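Long-range contact in N-acyl-D-glutamate deacylase (Bordetella bronchiseptica, PDB 3GIP), which hydrolyses N-acyl-D-glutamate to D-glutamate and a carboxylate, as a zinc-dependent deacylase of the amidohydrolase superfamily: residues 73-83 with 131-140. Residues are numbered along the deposited sequence; the frame is centred on the assembly and turned at random.
Sequences FVEKPDLRWKT and LDAQRPMINV
Phe73 packs its ring against Leu131, Pro136 and Val140, and this apolar cluster is the heart of the contact. All three come from one side of the ring. One methyl of Val140, CG2, sits over the face in a CH-pi contact, 3.7 Å from the centroid and 28° off the normal, displaced toward CZ. Leu131 CD2 and Pro136 CB meet the ring obliquely, the latter 3.7 Å from Phe73 CD1. With CG beside its own backbone N (chi1 -51°), Phe73 directs the ring onto Val140 at the start of strand 139-145, where a flat, wholly apolar group suits a buried place.

A second patch forms round Met137 and Ile138. Bent at chi2 and chi3, the unbranched methionine chain curls along the turn: its CG lies 3.6 Å from Asp78 O and also meets the methyl of Thr83, while its CB lies against Pro77 O and Leu79 CB. Ile138 divides its branches, CG2 against Thr83 CG2 at 3.8 Å and CD1 against the aliphatic part of Lys82, whose amine turns away to salt bridges with Asp64 and Asp69.

Polar links run through water. One molecule donates to Pro77 O and accepts from Met137 N at 2.9 Å, joining two loop backbones; another lies within hydrogen-bonding distance of Phe73 O and Arg135 O. At the end of the type I turn Lys76 to Leu79, Asp78 precedes the N-cap residue Leu79, and its short carboxylate reaches the first backbone N-H of helix 80-83: OD2 accepts from Arg80 N at 2.9 Å, an Asx turn.

Helices 72-75 and 80-83 and the turn between them thus pack on the end of helix 124-133, the following loop and the first residues of strand 139-145 of the TIM-barrel fold, with Val90 of strand 87-92 touching Phe73, Lys82 and Ile138, and Val462 of strand 460-463 touching Thr83 and Met137.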
ATOM      1  N   PHE A  73      -6.505   3.079 -12.234  1.00 16.90           N
ATOM      2  CA  PHE A  73      -6.791   2.050 -13.221  1.00 19.12           C
ATOM      3  C   PHE A  73      -7.594   2.638 -14.380  1.00 20.35           C
ATOM      4  O   PHE A  73      -7.658   2.060 -15.462  1.00 24.10           O
ATOM      5  CB  PHE A  73      -7.516   0.892 -12.535  1.00 19.45           C
ATOM      6  CG  PHE A  73      -6.801   0.401 -11.302  1.00 18.68           C
ATOM      7  CD1 PHE A  73      -5.539  -0.182 -11.402  1.00 19.63           C
ATOM      8  CD2 PHE A  73      -7.351   0.592 -10.039  1.00 17.46           C
ATOM      9  CE1 PHE A  73      -4.833  -0.560 -10.258  1.00 20.41           C
ATOM     10  CE2 PHE A  73      -6.654   0.218  -8.885  1.00 20.12           C
ATOM     11  CZ  PHE A  73      -5.392  -0.357  -8.997  1.00 19.72           C
ATOM     12  N   VAL A  74      -8.192   3.802 -14.151  1.00 23.45           N
ATOM     13  CA  VAL A  74      -8.951   4.477 -15.196  1.00 25.32           C
ATOM     14  C   VAL A  74      -8.191   5.728 -15.652  1.00 26.10           C
ATOM     15  O   VAL A  74      -8.169   6.055 -16.839  1.00 28.04           O
ATOM     16  CB  VAL A  74     -10.372   4.878 -14.708  1.00 25.76           C
ATOM     17  CG1 VAL A  74     -10.281   5.865 -13.554  1.00 24.77           C
ATOM     18  CG2 VAL A  74     -11.168   5.477 -15.862  1.00 28.47           C
ATOM     19  N   GLU A  75      -7.550   6.411 -14.707  1.00 25.09           N
ATOM     20  CA  GLU A  75      -6.800   7.629 -15.011  1.00 23.68           C
ATOM     21  C   GLU A  75      -5.443   7.419 -15.688  1.00 23.46           C
ATOM     22  O   GLU A  75      -5.148   8.054 -16.701  1.00 21.48           O
ATOM     23  CB  GLU A  75      -6.597   8.453 -13.735  1.00 25.33           C
ATOM     24  CG  GLU A  75      -7.865   9.089 -13.198  1.00 26.20           C
ATOM     25  CD  GLU A  75      -7.589  10.107 -12.109  1.00 26.49           C
ATOM     26  OE1 GLU A  75      -6.640  10.898 -12.272  1.00 27.76           O
ATOM     27  OE2 GLU A  75      -8.326  10.133 -11.101  1.00 28.18           O
ATOM     28  N   LYS A  76      -4.618   6.545 -15.120  1.00 20.70           N
ATOM     29  CA  LYS A  76      -3.284   6.263 -15.651  1.00 20.95           C
ATOM     30  C   LYS A  76      -3.108   4.749 -15.655  1.00 20.80           C
ATOM     31  O   LYS A  76      -2.319   4.201 -14.888  1.00 19.50           O
ATOM     32  CB  LYS A  76      -2.219   6.898 -14.751  1.00 21.74           C
ATOM     33  CG  LYS A  76      -2.475   8.359 -14.417  1.00 25.15           C
ATOM     34  CD  LYS A  76      -1.359   8.931 -13.555  1.00 28.64           C
ATOM     35  CE  LYS A  76      -1.613  10.396 -13.225  1.00 32.15           C
ATOM     36  NZ  LYS A  76      -0.507  10.975 -12.407  1.00 34.52           N
ATOM     37  N   PRO A  77      -3.829   4.055 -16.546  1.00 19.74           N
ATOM     38  CA  PRO A  77      -3.808   2.594 -16.687  1.00 19.58           C
ATOM     39  C   PRO A  77      -2.485   1.831 -16.788  1.00 18.94           C
ATOM     40  O   PRO A  77      -2.456   0.630 -16.513  1.00 18.84           O
ATOM     41  CB  PRO A  77      -4.699   2.356 -17.908  1.00 20.51           C
ATOM     42  CG  PRO A  77      -4.505   3.604 -18.716  1.00 22.58           C
ATOM     43  CD  PRO A  77      -4.570   4.675 -17.661  1.00 20.79           C
ATOM     44  N   ASP A  78      -1.399   2.496 -17.173  1.00 17.96           N
ATOM     45  CA  ASP A  78      -0.119   1.796 -17.309  1.00 17.91           C
ATOM     46  C   ASP A  78       0.417   1.203 -16.006  1.00 17.12           C
ATOM     47  O   ASP A  78       1.042   0.140 -16.018  1.00 17.44           O
ATOM     48  CB  ASP A  78       0.947   2.717 -17.915  1.00 19.37           C
ATOM     49  CG  ASP A  78       1.195   3.951 -17.077  1.00 21.56           C
ATOM     50  OD1 ASP A  78       0.444   4.937 -17.230  1.00 23.82           O
ATOM     51  OD2 ASP A  78       2.135   3.930 -16.255  1.00 21.28           O
ATOM     52  N   LEU A  79       0.175   1.886 -14.892  1.00 16.49           N
ATOM     53  CA  LEU A  79       0.651   1.415 -13.590  1.00 15.25           C
ATOM     54  C   LEU A  79       2.132   1.034 -13.630  1.00 15.95           C
ATOM     55  O   LEU A  79       2.573   0.158 -12.887  1.00 14.43           O
ATOM     56  CB  LEU A  79      -0.178   0.207 -13.134  1.00 16.16           C
ATOM     57  CG  LEU A  79      -1.476   0.474 -12.364  1.00 17.88           C
ATOM     58  CD1 LEU A  79      -1.123   0.943 -10.962  1.00 19.92           C
ATOM     59  CD2 LEU A  79      -2.336   1.501 -13.071  1.00 19.14           C
ATOM     60  N   ARG A  80       2.900   1.705 -14.484  1.00 16.17           N
ATOM     61  CA  ARG A  80       4.322   1.404 -14.633  1.00 15.07           C
ATOM     62  C   ARG A  80       5.119   1.599 -13.344  1.00 15.21           C
ATOM     63  O   ARG A  80       6.150   0.950 -13.147  1.00 14.78           O
ATOM     64  CB  ARG A  80       4.919   2.257 -15.756  1.00 16.11           C
ATOM     65  CG  ARG A  80       6.354   1.908 -16.140  1.00 17.20           C
ATOM     66  CD  ARG A  80       6.447   0.567 -16.852  1.00 17.51           C
ATOM     67  NE  ARG A  80       7.744   0.400 -17.504  1.00 20.86           N
ATOM     68  CZ  ARG A  80       8.022  -0.547 -18.395  1.00 20.71           C
ATOM     69  NH1 ARG A  80       7.094  -1.425 -18.745  1.00 21.71           N
ATOM     70  NH2 ARG A  80       9.226  -0.604 -18.953  1.00 23.46           N
ATOM     71  N   TRP A  81       4.651   2.487 -12.471  1.00 15.15           N
ATOM     72  CA  TRP A  81       5.344   2.720 -11.210  1.00 15.22           C
ATOM     73  C   TRP A  81       5.284   1.479 -10.327  1.00 15.62           C
ATOM     74  O   TRP A  81       6.097   1.322  -9.418  1.00 14.38           O
ATOM     75  CB  TRP A  81       4.757   3.938 -10.476  1.00 15.60           C
ATOM     76  CG  TRP A  81       3.276   3.891 -10.192  1.00 14.05           C
ATOM     77  CD1 TRP A  81       2.674   3.528  -9.021  1.00 14.41           C
ATOM     78  CD2 TRP A  81       2.220   4.254 -11.090  1.00 13.78           C
ATOM     79  NE1 TRP A  81       1.306   3.647  -9.131  1.00 14.71           N
ATOM     80  CE2 TRP A  81       1.003   4.089 -10.393  1.00 13.47           C
ATOM     81  CE3 TRP A  81       2.186   4.702 -12.417  1.00 14.87           C
ATOM     82  CZ2 TRP A  81      -0.239   4.356 -10.980  1.00 14.23           C
ATOM     83  CZ3 TRP A  81       0.947   4.968 -13.002  1.00 14.55           C
ATOM     84  CH2 TRP A  81      -0.244   4.793 -12.279  1.00 14.28           C
ATOM     85  N   LYS A  82       4.329   0.595 -10.609  1.00 14.66           N
ATOM     86  CA  LYS A  82       4.177  -0.648  -9.853  1.00 14.65           C
ATOM     87  C   LYS A  82       4.957  -1.778 -10.514  1.00 14.32           C
ATOM     88  O   LYS A  82       5.795  -2.424  -9.888  1.00 14.01           O
ATOM     89  CB  LYS A  82       2.707  -1.078  -9.783  1.00 14.82           C
ATOM     90  CG  LYS A  82       1.759  -0.101  -9.118  1.00 15.14           C
ATOM     91  CD  LYS A  82       2.046   0.084  -7.641  1.00 16.41           C
ATOM     92  CE  LYS A  82       0.858   0.763  -6.980  1.00 15.20           C
ATOM     93  NZ  LYS A  82       1.115   1.219  -5.591  1.00 14.50           N
ATOM     94  N   THR A  83       4.674  -2.018 -11.789  1.00 14.42           N
ATOM     95  CA  THR A  83       5.328  -3.103 -12.503  1.00 14.64           C
ATOM     96  C   THR A  83       6.846  -2.989 -12.568  1.00 13.63           C
ATOM     97  O   THR A  83       7.550  -3.998 -12.470  1.00 14.00           O
ATOM     98  CB  THR A  83       4.777  -3.233 -13.940  1.00 15.72           C
ATOM     99  OG1 THR A  83       5.124  -2.068 -14.692  1.00 15.58           O
ATOM    100  CG2 THR A  83       3.261  -3.380 -13.918  1.00 16.45           C
ATOM    101  N   LEU A 131     -13.802  -2.094 -13.094  1.00 22.20           N
ATOM    102  CA  LEU A 131     -12.532  -2.793 -13.214  1.00 21.82           C
ATOM    103  C   LEU A 131     -12.657  -4.050 -14.074  1.00 22.91           C
ATOM    104  O   LEU A 131     -11.754  -4.365 -14.844  1.00 23.39           O
ATOM    105  CB  LEU A 131     -11.991  -3.151 -11.825  1.00 21.49           C
ATOM    106  CG  LEU A 131     -11.538  -1.970 -10.961  1.00 21.74           C
ATOM    107  CD1 LEU A 131     -11.138  -2.467  -9.576  1.00 22.58           C
ATOM    108  CD2 LEU A 131     -10.371  -1.264 -11.634  1.00 23.42           C
ATOM    109  N   ASP A 132     -13.773  -4.767 -13.951  1.00 23.25           N
ATOM    110  CA  ASP A 132     -13.972  -5.975 -14.751  1.00 24.49           C
ATOM    111  C   ASP A 132     -14.040  -5.624 -16.235  1.00 24.60           C
ATOM    112  O   ASP A 132     -13.550  -6.371 -17.081  1.00 25.51           O
ATOM    113  CB  ASP A 132     -15.270  -6.701 -14.368  1.00 24.80           C
ATOM    114  CG  ASP A 132     -15.235  -7.291 -12.970  1.00 26.75           C
ATOM    115  OD1 ASP A 132     -14.178  -7.813 -12.552  1.00 26.01           O
ATOM    116  OD2 ASP A 132     -16.283  -7.251 -12.293  1.00 27.63           O
ATOM    117  N   ALA A 133     -14.654  -4.482 -16.538  1.00 25.43           N
ATOM    118  CA  ALA A 133     -14.817  -4.015 -17.914  1.00 25.92           C
ATOM    119  C   ALA A 133     -13.523  -3.472 -18.512  1.00 25.97           C
ATOM    120  O   ALA A 133     -13.281  -3.594 -19.712  1.00 27.77           O
ATOM    121  CB  ALA A 133     -15.902  -2.947 -17.968  1.00 25.80           C
ATOM    122  N   GLN A 134     -12.703  -2.857 -17.670  1.00 25.21           N
ATOM    123  CA  GLN A 134     -11.424  -2.301 -18.091  1.00 25.08           C
ATOM    124  C   GLN A 134     -10.392  -2.883 -17.134  1.00 23.02           C
ATOM    125  O   GLN A 134      -9.961  -2.219 -16.191  1.00 23.18           O
ATOM    126  CB  GLN A 134     -11.450  -0.772 -17.983  1.00 26.79           C
ATOM    127  CG  GLN A 134     -10.139  -0.086 -18.353  1.00 31.14           C
ATOM    128  CD  GLN A 134     -10.196   1.422 -18.161  1.00 32.91           C
ATOM    129  OE1 GLN A 134     -10.537   1.910 -17.083  1.00 35.24           O
ATOM    130  NE2 GLN A 134      -9.855   2.167 -19.209  1.00 34.57           N
ATOM    131  N   ARG A 135     -10.013  -4.133 -17.385  1.00 22.18           N
ATOM    132  CA  ARG A 135      -9.064  -4.850 -16.541  1.00 20.04           C
ATOM    133  C   ARG A 135      -7.800  -4.065 -16.217  1.00 19.65           C
ATOM    134  O   ARG A 135      -7.191  -3.453 -17.093  1.00 20.34           O
ATOM    135  CB  ARG A 135      -8.693  -6.189 -17.185  1.00 22.59           C
ATOM    136  CG  ARG A 135      -9.859  -7.167 -17.299  1.00 25.34           C
ATOM    137  CD  ARG A 135     -10.479  -7.454 -15.938  1.00 26.25           C
ATOM    138  NE  ARG A 135     -11.617  -8.367 -16.025  1.00 30.43           N
ATOM    139  CZ  ARG A 135     -11.521  -9.665 -16.296  1.00 31.98           C
ATOM    140  NH1 ARG A 135     -10.334 -10.218 -16.509  1.00 32.90           N
ATOM    141  NH2 ARG A 135     -12.617 -10.412 -16.361  1.00 33.93           N
ATOM    142  N   PRO A 136      -7.392  -4.080 -14.938  1.00 18.62           N
ATOM    143  CA  PRO A 136      -6.196  -3.378 -14.460  1.00 17.98           C
ATOM    144  C   PRO A 136      -4.918  -4.083 -14.899  1.00 17.11           C
ATOM    145  O   PRO A 136      -4.931  -5.277 -15.190  1.00 16.04           O
ATOM    146  CB  PRO A 136      -6.380  -3.391 -12.947  1.00 17.62           C
ATOM    147  CG  PRO A 136      -7.047  -4.722 -12.718  1.00 17.78           C
ATOM    148  CD  PRO A 136      -8.087  -4.753 -13.825  1.00 17.93           C
ATOM    149  N   MET A 137      -3.816  -3.341 -14.947  1.00 15.68           N
ATOM    150  CA  MET A 137      -2.531  -3.903 -15.353  1.00 16.20           C
ATOM    151  C   MET A 137      -2.061  -4.963 -14.362  1.00 15.45           C
ATOM    152  O   MET A 137      -1.429  -5.951 -14.741  1.00 16.27           O
ATOM    153  CB  MET A 137      -1.476  -2.798 -15.446  1.00 17.08           C
ATOM    154  CG  MET A 137      -0.146  -3.267 -16.016  1.00 17.70           C
ATOM    155  SD  MET A 137      -0.281  -3.785 -17.741  1.00 17.87           S
ATOM    156  CE  MET A 137      -0.164  -2.188 -18.573  1.00 19.84           C
ATOM    157  N   ILE A 138      -2.361  -4.736 -13.089  1.00 15.31           N
ATOM    158  CA  ILE A 138      -1.988  -5.664 -12.028  1.00 14.20           C
ATOM    159  C   ILE A 138      -3.241  -6.035 -11.241  1.00 13.62           C
ATOM    160  O   ILE A 138      -4.314  -5.470 -11.469  1.00 14.26           O
ATOM    161  CB  ILE A 138      -0.944  -5.038 -11.060  1.00 14.18           C
ATOM    162  CG1 ILE A 138      -1.540  -3.827 -10.338  1.00 16.45           C
ATOM    163  CG2 ILE A 138       0.299  -4.625 -11.837  1.00 14.75           C
ATOM    164  CD1 ILE A 138      -0.624  -3.246  -9.258  1.00 15.38           C
ATOM    165  N   ASN A 139      -3.114  -6.983 -10.317  1.00 13.85           N
ATOM    166  CA  ASN A 139      -4.264  -7.400  -9.523  1.00 14.78           C
ATOM    167  C   ASN A 139      -4.640  -6.318  -8.528  1.00 15.59           C
ATOM    168  O   ASN A 139      -3.777  -5.595  -8.019  1.00 14.76           O
ATOM    169  CB  ASN A 139      -3.964  -8.706  -8.790  1.00 14.44           C
ATOM    170  CG  ASN A 139      -3.577  -9.816  -9.735  1.00 14.60           C
ATOM    171  OD1 ASN A 139      -2.480 -10.371  -9.644  1.00 17.81           O
ATOM    172  ND2 ASN A 139      -4.472 -10.143 -10.660  1.00 14.13           N
ATOM    173  N   VAL A 140      -5.935  -6.213  -8.248  1.00 13.61           N
ATOM    174  CA  VAL A 140      -6.433  -5.200  -7.332  1.00 15.22           C
ATOM    175  C   VAL A 140      -7.362  -5.722  -6.246  1.00 16.39           C
ATOM    176  O   VAL A 140      -8.380  -6.356  -6.531  1.00 16.70           O
ATOM    177  CB  VAL A 140      -7.194  -4.098  -8.103  1.00 15.92           C
ATOM    178  CG1 VAL A 140      -7.670  -3.019  -7.140  1.00 16.20           C
ATOM    179  CG2 VAL A 140      -6.298  -3.508  -9.180  1.00 17.02           C
TER
HETATM  180  O   HOH W   1      -7.277  -0.468 -16.100  1.00 24.98           O
HETATM  181  O   HOH W   2      -4.507  -0.571 -15.163  1.00 17.94           O